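Local coordinates for protein 1,3,6,8-tetrahydroxynaphthalene synthase (Streptomyces coelicolor, PDB 1U0M) that catalyses the iterative condensation of five malonyl-CoA units and the cyclisation of the resulting pentaketide to 1,3,6,8-tetrahydroxynaphthalene, as a homodimeric type III polyketide synthase, at residues I106-Y111 with A166-V171; H22-E27 with R56-V61; G219-P224 with E252-A257. All blocks are in the same frame, centred on the assembly; numbering follows the deposited sequence.

Interaction 1. Residues I106-Y111 with A166-V171; sequences IDVIIY and ANALIV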
loop_
_atom_site.group_PDB
_atom_site.type_symbol
_atom_site.label_atom_id
_atom_site.label_comp_id
_atom_site.label_asym_id
_atom_site.label_seq_id
_atom_site.Cartn_x
_atom_site.Cartn_y
_atom_site.Cartn_z
ATOM N N ILE A 106 -4.290 16.932 10.732
ATOM C CA ILE A 106 -4.350 15.552 10.266
ATOM C C ILE A 106 -3.174 14.754 10.820
ATOM O O ILE A 106 -2.019 15.160 10.687
ATOM C CB ILE A 106 -4.315 15.499 8.719
ATOM C CG1 ILE A 106 -5.394 16.425 8.140
ATOM C CG2 ILE A 106 -4.510 14.059 8.239
ATOM C CD1 ILE A 106 -6.817 16.023 8.485
ATOM N N ASP A 107 -3.469 13.618 11.439
ATOM C CA ASP A 107 -2.423 12.780 12.012
ATOM C C ASP A 107 -1.967 11.691 11.048
ATOM O O ASP A 107 -0.863 11.172 11.173
ATOM C CB ASP A 107 -2.908 12.119 13.308
ATOM C CG ASP A 107 -3.391 13.124 14.343
ATOM O OD1 ASP A 107 -4.573 13.528 14.276
ATOM O OD2 ASP A 107 -2.588 13.514 15.223
ATOM N N VAL A 108 -2.817 11.346 10.088
ATOM C CA VAL A 108 -2.482 10.297 9.140
ATOM C C VAL A 108 -3.070 10.536 7.758
ATOM O O VAL A 108 -4.251 10.861 7.624
ATOM C CB VAL A 108 -2.993 8.929 9.645
ATOM C CG1 VAL A 108 -4.496 8.988 9.837
ATOM C CG2 VAL A 108 -2.640 7.827 8.654
ATOM N N ILE A 109 -2.237 10.389 6.732
ATOM C CA ILE A 109 -2.693 10.534 5.357
ATOM C C ILE A 109 -2.859 9.129 4.790
ATOM O O ILE A 109 -2.031 8.249 5.027
ATOM C CB ILE A 109 -1.689 11.286 4.471
ATOM C CG1 ILE A 109 -1.563 12.738 4.932
ATOM C CG2 ILE A 109 -2.150 11.228 3.023
ATOM C CD1 ILE A 109 -0.729 13.611 4.011
ATOM N N ILE A 110 -3.940 8.923 4.053
ATOM C CA ILE A 110 -4.216 7.633 3.452
ATOM C C ILE A 110 -4.381 7.873 1.962
ATOM O O ILE A 110 -5.439 8.301 1.497
ATOM C CB ILE A 110 -5.489 7.031 4.050
ATOM C CG1 ILE A 110 -5.398 7.085 5.579
ATOM C CG2 ILE A 110 -5.639 5.587 3.605
ATOM C CD1 ILE A 110 -6.650 6.606 6.297
ATOM N N TYR A 111 -3.315 7.599 1.216
ATOM C CA TYR A 111 -3.304 7.817 -0.225
ATOM C C TYR A 111 -3.543 6.537 -1.017
ATOM O O TYR A 111 -2.731 5.609 -0.960
ATOM C CB TYR A 111 -1.959 8.426 -0.626
ATOM C CG TYR A 111 -1.896 8.947 -2.054
ATOM C CD1 TYR A 111 -2.213 10.275 -2.349
ATOM C CD2 TYR A 111 -1.509 8.113 -3.105
ATOM C CE1 TYR A 111 -2.138 10.757 -3.653
ATOM C CE2 TYR A 111 -1.434 8.587 -4.406
ATOM C CZ TYR A 111 -1.746 9.908 -4.673
ATOM O OH TYR A 111 -1.642 10.379 -5.960
ATOM N N ALA A 166 -7.973 11.953 16.846
ATOM C CA ALA A 166 -7.230 11.961 15.587
ATOM C C ALA A 166 -8.053 12.236 14.330
ATOM O O ALA A 166 -9.173 11.740 14.178
ATOM C CB ALA A 166 -6.488 10.646 15.425
ATOM N N ASN A 167 -7.474 13.026 13.428
ATOM C CA ASN A 167 -8.103 13.371 12.156
ATOM C C ASN A 167 -7.303 12.762 11.010
ATOM O O ASN A 167 -6.100 13.000 10.889
ATOM C CB ASN A 167 -8.139 14.885 11.966
ATOM C CG ASN A 167 -9.215 15.554 12.784
ATOM O OD1 ASN A 167 -9.344 16.774 12.762
ATOM N ND2 ASN A 167 -10.001 14.762 13.505
ATOM N N ALA A 168 -7.972 11.991 10.160
ATOM C CA ALA A 168 -7.306 11.361 9.028
ATOM C C ALA A 168 -7.710 12.001 7.705
ATOM O O ALA A 168 -8.829 12.481 7.548
ATOM C CB ALA A 168 -7.623 9.871 9.005
ATOM N N LEU A 169 -6.782 12.019 6.758
ATOM C CA LEU A 169 -7.050 12.578 5.444
ATOM C C LEU A 169 -7.019 11.480 4.394
ATOM O O LEU A 169 -5.985 10.849 4.171
ATOM C CB LEU A 169 -6.020 13.647 5.079
ATOM C CG LEU A 169 -6.200 14.217 3.659
ATOM C CD1 LEU A 169 -7.564 14.889 3.538
ATOM C CD2 LEU A 169 -5.082 15.203 3.344
ATOM N N ILE A 170 -8.157 11.256 3.751
ATOM C CA ILE A 170 -8.249 10.243 2.715
ATOM C C ILE A 170 -8.140 10.889 1.349
ATOM O O ILE A 170 -8.917 11.784 1.019
ATOM C CB ILE A 170 -9.582 9.510 2.776
ATOM C CG1 ILE A 170 -9.736 8.830 4.134
ATOM C CG2 ILE A 170 -9.658 8.491 1.655
ATOM C CD1 ILE A 170 -11.034 8.107 4.291
ATOM N N VAL A 171 -7.169 10.444 0.562
ATOM C CA VAL A 171 -6.979 10.970 -0.786
ATOM C C VAL A 171 -7.006 9.840 -1.794
ATOM O O VAL A 171 -6.269 8.871 -1.671
ATOM C CB VAL A 171 -5.638 11.698 -0.949
ATOM C CG1 VAL A 171 -5.493 12.178 -2.382
ATOM C CG2 VAL A 171 -5.559 12.865 0.012
#

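Interaction 2. Residues H22-E27 with R56-V61; sequences HVITME and RTRHIV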
loop_
_atom_site.group_PDB
_atom_site.type_symbol
_atom_site.label_atom_id
_atom_site.label_comp_id
_atom_site.label_asym_id
_atom_site.label_seq_id
_atom_site.Cartn_x
_atom_site.Cartn_y
_atom_site.Cartn_z
ATOM N N HIS A 22 -10.730 17.154 -20.021
ATOM C CA HIS A 22 -10.967 16.484 -21.291
ATOM C C HIS A 22 -12.123 15.482 -21.124
ATOM O O HIS A 22 -12.089 14.612 -20.260
ATOM C CB HIS A 22 -9.679 15.804 -21.730
ATOM C CG HIS A 22 -8.509 16.738 -21.788
ATOM N ND1 HIS A 22 -8.437 17.785 -22.684
ATOM C CD2 HIS A 22 -7.370 16.789 -21.057
ATOM C CE1 HIS A 22 -7.301 18.436 -22.506
ATOM N NE2 HIS A 22 -6.635 17.852 -21.524
ATOM N N VAL A 23 -13.158 15.627 -21.942
ATOM C CA VAL A 23 -14.330 14.766 -21.841
ATOM C C VAL A 23 -14.537 13.857 -23.031
ATOM O O VAL A 23 -14.355 14.267 -24.170
ATOM C CB VAL A 23 -15.625 15.606 -21.702
ATOM C CG1 VAL A 23 -16.840 14.689 -21.677
ATOM C CG2 VAL A 23 -15.577 16.451 -20.441
ATOM N N ILE A 24 -14.919 12.616 -22.764
ATOM C CA ILE A 24 -15.220 11.690 -23.842
ATOM C C ILE A 24 -16.635 11.163 -23.598
ATOM O O ILE A 24 -16.959 10.643 -22.514
ATOM C CB ILE A 24 -14.192 10.524 -23.952
ATOM C CG1 ILE A 24 -14.593 9.614 -25.118
ATOM C CG2 ILE A 24 -14.083 9.771 -22.647
ATOM C CD1 ILE A 24 -13.576 8.544 -25.480
ATOM N N THR A 25 -17.480 11.356 -24.610
ATOM C CA THR A 25 -18.873 10.939 -24.559
ATOM C C THR A 25 -19.049 9.481 -24.970
ATOM O O THR A 25 -18.150 8.854 -25.532
ATOM C CB THR A 25 -19.737 11.760 -25.520
ATOM O OG1 THR A 25 -19.333 11.454 -26.860
ATOM C CG2 THR A 25 -19.571 13.269 -25.269
ATOM N N MET A 26 -20.231 8.962 -24.680
ATOM C CA MET A 26 -20.598 7.600 -25.026
ATOM C C MET A 26 -20.448 7.404 -26.526
ATOM O O MET A 26 -19.843 6.440 -26.985
ATOM C CB MET A 26 -22.057 7.366 -24.648
ATOM C CG MET A 26 -22.669 6.114 -25.241
ATOM S SD MET A 26 -22.244 4.708 -24.269
ATOM C CE MET A 26 -20.613 4.391 -24.805
ATOM N N GLU A 27 -21.027 8.334 -27.275
ATOM C CA GLU A 27 -21.009 8.298 -28.728
ATOM C C GLU A 27 -19.591 8.211 -29.261
ATOM O O GLU A 27 -19.300 7.381 -30.120
ATOM C CB GLU A 27 -21.697 9.546 -29.302
ATOM C CG GLU A 27 -22.562 9.242 -30.524
ATOM C CD GLU A 27 -22.592 10.372 -31.547
ATOM O OE1 GLU A 27 -22.924 11.518 -31.170
ATOM O OE2 GLU A 27 -22.289 10.108 -32.738
ATOM N N ARG A 56 -22.499 8.029 -19.938
ATOM C CA ARG A 56 -22.577 9.041 -20.981
ATOM C C ARG A 56 -21.295 9.858 -21.169
ATOM O O ARG A 56 -20.943 10.211 -22.298
ATOM C CB ARG A 56 -23.752 9.976 -20.716
ATOM C CG ARG A 56 -23.526 10.970 -19.595
ATOM C CD ARG A 56 -24.107 12.326 -19.989
ATOM N NE ARG A 56 -23.521 12.816 -21.242
ATOM C CZ ARG A 56 -23.918 13.912 -21.889
ATOM N NH1 ARG A 56 -24.916 14.647 -21.410
ATOM N NH2 ARG A 56 -23.307 14.277 -23.012
ATOM N N THR A 57 -20.599 10.159 -20.075
ATOM C CA THR A 57 -19.352 10.919 -20.164
ATOM C C THR A 57 -18.293 10.451 -19.182
ATOM O O THR A 57 -18.596 9.918 -18.115
ATOM C CB THR A 57 -19.549 12.419 -19.891
ATOM O OG1 THR A 57 -20.078 12.598 -18.573
ATOM C CG2 THR A 57 -20.471 13.023 -20.900
ATOM N N ARG A 58 -17.044 10.684 -19.553
ATOM C CA ARG A 58 -15.913 10.330 -18.718
ATOM C C ARG A 58 -14.893 11.441 -18.884
ATOM O O ARG A 58 -14.918 12.156 -19.886
ATOM C CB ARG A 58 -15.310 9.003 -19.172
ATOM C CG ARG A 58 -16.249 7.825 -19.077
ATOM C CD ARG A 58 -15.568 6.560 -19.525
ATOM N NE ARG A 58 -15.288 6.593 -20.953
ATOM C CZ ARG A 58 -14.387 5.820 -21.545
ATOM N NH1 ARG A 58 -13.686 4.964 -20.821
ATOM N NH2 ARG A 58 -14.185 5.903 -22.855
ATOM N N HIS A 59 -14.010 11.607 -17.904
ATOM C CA HIS A 59 -12.984 12.637 -18.004
ATOM C C HIS A 59 -11.611 11.989 -17.978
ATOM O O HIS A 59 -11.405 10.983 -17.299
ATOM C CB HIS A 59 -13.086 13.641 -16.856
ATOM C CG HIS A 59 -14.318 14.486 -16.899
ATOM N ND1 HIS A 59 -15.551 14.027 -16.490
ATOM C CD2 HIS A 59 -14.511 15.763 -17.311
ATOM C CE1 HIS A 59 -16.450 14.985 -16.645
ATOM N NE2 HIS A 59 -15.845 16.049 -17.141
ATOM N N ILE A 60 -10.684 12.550 -18.743
ATOM C CA ILE A 60 -9.322 12.035 -18.783
ATOM C C ILE A 60 -8.341 13.206 -18.630
ATOM O O ILE A 60 -8.654 14.341 -18.996
ATOM C CB ILE A 60 -9.065 11.270 -20.095
ATOM C CG1 ILE A 60 -9.402 12.153 -21.293
ATOM C CG2 ILE A 60 -9.904 9.992 -20.118
ATOM C CD1 ILE A 60 -9.326 11.426 -22.634
ATOM N N VAL A 61 -7.168 12.933 -18.072
ATOM C CA VAL A 61 -6.195 13.987 -17.849
ATOM C C VAL A 61 -5.495 14.509 -19.106
ATOM O O VAL A 61 -5.031 15.647 -19.117
ATOM C CB VAL A 61 -5.140 13.555 -16.792
ATOM C CG1 VAL A 61 -5.791 13.519 -15.404
ATOM C CG2 VAL A 61 -4.561 12.180 -17.136
HETATM O O HOH W 1 -17.161 7.817 -22.541
#

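Interaction 3. Residues G219-P224 with E252-A257; sequences GSYLIP and EPLAPA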
loop_
_atom_site.group_PDB
_atom_site.type_symbol
_atom_site.label_atom_id
_atom_site.label_comp_id
_atom_site.label_asym_id
_atom_site.label_seq_id
_atom_site.Cartn_x
_atom_site.Cartn_y
_atom_site.Cartn_z
ATOM N N GLY A 219 -16.135 -3.648 8.335
ATOM C CA GLY A 219 -15.631 -5.000 8.222
ATOM C C GLY A 219 -15.279 -5.379 6.802
ATOM O O GLY A 219 -15.799 -4.812 5.843
ATOM N N SER A 220 -14.392 -6.352 6.666
ATOM C CA SER A 220 -13.969 -6.804 5.355
ATOM C C SER A 220 -14.533 -8.179 5.051
ATOM O O SER A 220 -15.062 -8.853 5.930
ATOM C CB SER A 220 -12.441 -6.858 5.290
ATOM O OG SER A 220 -12.001 -7.445 4.076
ATOM N N TYR A 221 -14.421 -8.589 3.796
ATOM C CA TYR A 221 -14.891 -9.896 3.384
ATOM C C TYR A 221 -14.262 -10.248 2.048
ATOM O O TYR A 221 -14.358 -9.488 1.090
ATOM C CB TYR A 221 -16.423 -9.918 3.283
ATOM C CG TYR A 221 -16.948 -11.229 2.756
ATOM C CD1 TYR A 221 -17.094 -11.440 1.385
ATOM C CD2 TYR A 221 -17.214 -12.295 3.620
ATOM C CE1 TYR A 221 -17.482 -12.682 0.881
ATOM C CE2 TYR A 221 -17.602 -13.544 3.132
ATOM C CZ TYR A 221 -17.730 -13.732 1.757
ATOM O OH TYR A 221 -18.074 -14.970 1.254
ATOM N N LEU A 222 -13.614 -11.406 1.996
ATOM C CA LEU A 222 -12.956 -11.869 0.781
ATOM C C LEU A 222 -13.718 -13.033 0.164
ATOM O O LEU A 222 -13.867 -14.081 0.782
ATOM C CB LEU A 222 -11.522 -12.305 1.099
ATOM C CG LEU A 222 -10.515 -12.563 -0.028
ATOM C CD1 LEU A 222 -10.907 -13.786 -0.851
ATOM C CD2 LEU A 222 -10.425 -11.316 -0.904
ATOM N N ILE A 223 -14.198 -12.851 -1.060
ATOM C CA ILE A 223 -14.919 -13.910 -1.743
ATOM C C ILE A 223 -13.929 -15.010 -2.103
ATOM O O ILE A 223 -13.051 -14.819 -2.943
ATOM C CB ILE A 223 -15.582 -13.400 -3.034
ATOM C CG1 ILE A 223 -16.668 -12.381 -2.690
ATOM C CG2 ILE A 223 -16.152 -14.578 -3.820
ATOM C CD1 ILE A 223 -17.434 -11.864 -3.895
ATOM N N PRO A 224 -14.060 -16.182 -1.468
ATOM C CA PRO A 224 -13.170 -17.318 -1.718
ATOM C C PRO A 224 -12.925 -17.616 -3.190
ATOM O O PRO A 224 -13.828 -17.514 -4.022
ATOM C CB PRO A 224 -13.872 -18.467 -1.007
ATOM C CG PRO A 224 -14.503 -17.773 0.170
ATOM C CD PRO A 224 -15.086 -16.529 -0.466
ATOM N N GLU A 252 -24.252 -12.474 -5.832
ATOM C CA GLU A 252 -25.023 -13.424 -5.039
ATOM C C GLU A 252 -24.264 -13.807 -3.769
ATOM O O GLU A 252 -24.787 -13.673 -2.663
ATOM C CB GLU A 252 -25.347 -14.675 -5.876
ATOM C CG GLU A 252 -26.197 -15.721 -5.159
ATOM C CD GLU A 252 -26.645 -16.855 -6.077
ATOM O OE1 GLU A 252 -27.379 -16.582 -7.053
ATOM O OE2 GLU A 252 -26.269 -18.023 -5.824
ATOM N N PRO A 253 -23.015 -14.277 -3.905
ATOM C CA PRO A 253 -22.234 -14.663 -2.725
ATOM C C PRO A 253 -21.867 -13.505 -1.799
ATOM O O PRO A 253 -21.584 -13.714 -0.623
ATOM C CB PRO A 253 -20.994 -15.317 -3.334
ATOM C CG PRO A 253 -21.501 -15.862 -4.634
ATOM C CD PRO A 253 -22.331 -14.713 -5.135
ATOM N N LEU A 254 -21.872 -12.287 -2.330
ATOM C CA LEU A 254 -21.510 -11.118 -1.537
ATOM C C LEU A 254 -22.651 -10.551 -0.711
ATOM O O LEU A 254 -22.428 -10.019 0.377
ATOM C CB LEU A 254 -20.946 -10.021 -2.445
ATOM C CG LEU A 254 -20.716 -8.637 -1.822
ATOM C CD1 LEU A 254 -19.823 -8.734 -0.598
ATOM C CD2 LEU A 254 -20.082 -7.738 -2.852
ATOM N N ALA A 255 -23.868 -10.656 -1.234
ATOM C CA ALA A 255 -25.054 -10.147 -0.548
ATOM C C ALA A 255 -25.093 -10.546 0.929
ATOM O O ALA A 255 -25.264 -9.691 1.806
ATOM C CB ALA A 255 -26.312 -10.634 -1.259
ATOM N N PRO A 256 -24.937 -11.850 1.226
ATOM C CA PRO A 256 -24.955 -12.342 2.609
ATOM C C PRO A 256 -23.899 -11.675 3.487
ATOM O O PRO A 256 -24.154 -11.356 4.647
ATOM C CB PRO A 256 -24.698 -13.838 2.444
ATOM C CG PRO A 256 -25.323 -14.135 1.119
ATOM C CD PRO A 256 -24.852 -12.977 0.278
ATOM N N ALA A 257 -22.709 -11.476 2.927
ATOM C CA ALA A 257 -21.618 -10.847 3.658
ATOM C C ALA A 257 -22.036 -9.446 4.073
ATOM O O ALA A 257 -21.571 -8.917 5.082
ATOM C CB ALA A 257 -20.369 -10.786 2.787
#

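Interaction 1. Residues I106-Y111 with A166-V171
Ile106 lies against Asn167 and Leu169 at one end of a parallel strand pair. Its CB stands 3.8 Å from Asn167 O, and from there the side chain forks. CG2, placed anti to the backbone N (chi1 -52° for CG1), reaches to 3.5 Å from Leu169 CB and also rests near Leu169 N, whereas CG1 runs past the same CB to carry CD1 to 3.9 Å from Asn167 CB. Beside it Asp107 bonds twice to Asn167: its N donates to Asn167 O, and its OD1 accepts Asn167 N at 3.1 Å through the anti lone pair, a carboxylate oxygen standing in for a strand carbonyl. Thereafter the backbones take over, Leu169 N giving to Val108 O, Ile110 N to Leu169 O and Val171 N to Ile110 O. The two strands are neighbours in the N-terminal sheet layer of the thiolase fold, with strands 137-141 and 198-206 flanking the pair. On one face Val108 CG1 presses on Ala168 CB at 3.4 Å, closer than usual for two carbons, while Ile110 CD1 stays in looser contact with Ala168 and Ile170; helix 148-162 packs on this side. On the other face, which meets helix 73-99, Val171 CG1 approaches the Tyr111 ring obliquely, 3.8 Å from Tyr111 CD1, and Tyr111 OH makes a weak hydrogen bond to Tyr80.

Interaction 2. Residues H22-E27 with R56-V61
His22-Thr25 and Thr57-Ile60 pair as twisted antiparallel strands, their axes at 148°, with Ile24 and Arg58 exchanging both backbone bonds and Ile60 N giving to His22 O. Beyond them Met26 N bonds to Arg56 O from above the carbonyl plane, with an N-H...O angle of only 131°. The Ile24 and Arg58 side chains run alongside each other from the same face. With Ile24 CG1 anti to the backbone N (chi1 -180°), CG2 is left to touch Arg58 CB at 3.8 Å and CD1 approaches Arg58 NH2. A water in the guanidinium plane accepts from Arg58 NE at 2.7 Å and donates to Ile24 O, while Arg58 NH1 is held by the carbonyls of Asn193 and Phe196. This two-stranded antiparallel sheet leads directly into helix 26-37: Thr25 is its N-cap, OG1 accepting from Glu28 N. The Val23 and His59 side chains lie alongside one another on the other face, Val23 CG2 coming obliquely to 3.3 Å from His59 NE2. Replacing His59 by an alanine removes the imidazole and is likely to leave Val23 CG2 without this neighbour and a gap beside Val19 and Pro20. At the far end the His22 ring turns its edge to two carbonyls, CD2 sitting 3.2 Å from Val61 O and 3.4 Å from Ile60 O.

Interaction 3. Residues G219-P224 with E252-A257
Ala257 sets its methyl over one face of the Tyr221 ring, a CH-pi contact through which helix 251-263 packs on strand 212-222 in the C-terminal half of the thiolase fold. CB lies 3.5 Å from the Tyr221 ring centroid and 14° off the ring normal, so the methyl sits almost squarely over the middle. The Tyr221 side chain leaves the strand on the helix side, and with CG anti to the backbone N (chi1 176°) its ring face comes under the Ala257 methyl. One turn back along the helix, Leu254 CD1 meets the same ring obliquely, 4.3 Å from Tyr221 CD1. Leu254 is shared: its CB also receives the tip of Ile223, whose CD1 stands 4.2 Å away. The strand and helix run nearly antiparallel, at 154°, with 9.7 Å between their axes, a separation bridged by apolar side chains. Further out, the adjacent strand 346-355 supplies Met349, touching Tyr221, and Ala347, touching Leu254, while Ile223 also packs on Thr250 and Ile345. The contact lies beside the dimer interface, where Ser134 of the second subunit packs on Tyr221. At the ring's far end Tyr221 OH comes no nearer to Pro253 O than 4.2 Å.

How the interactions relate
Along the chain interaction 2 closes first, then interaction 1, then interaction 3, so the three follow in series. Interaction 1 lies in the sheet layer of the N-terminal half and strand 212-222 of interaction 3 in that of the C-terminal half, the two related halves of the thiolase fold; their centres are about 27 Å apart. Interaction 2 is a separate two-stranded sheet, its centre about 30 Å from that of interaction 1 and 32 Å from that of interaction 3. Helix 73-99 meets side chains of both interactions 1 and 2, linking the small sheet to the N-terminal layer. Of the three, interaction 3 alone touches the second subunit, where residues of that chain such as Ser134 reach the C-terminal half of this one.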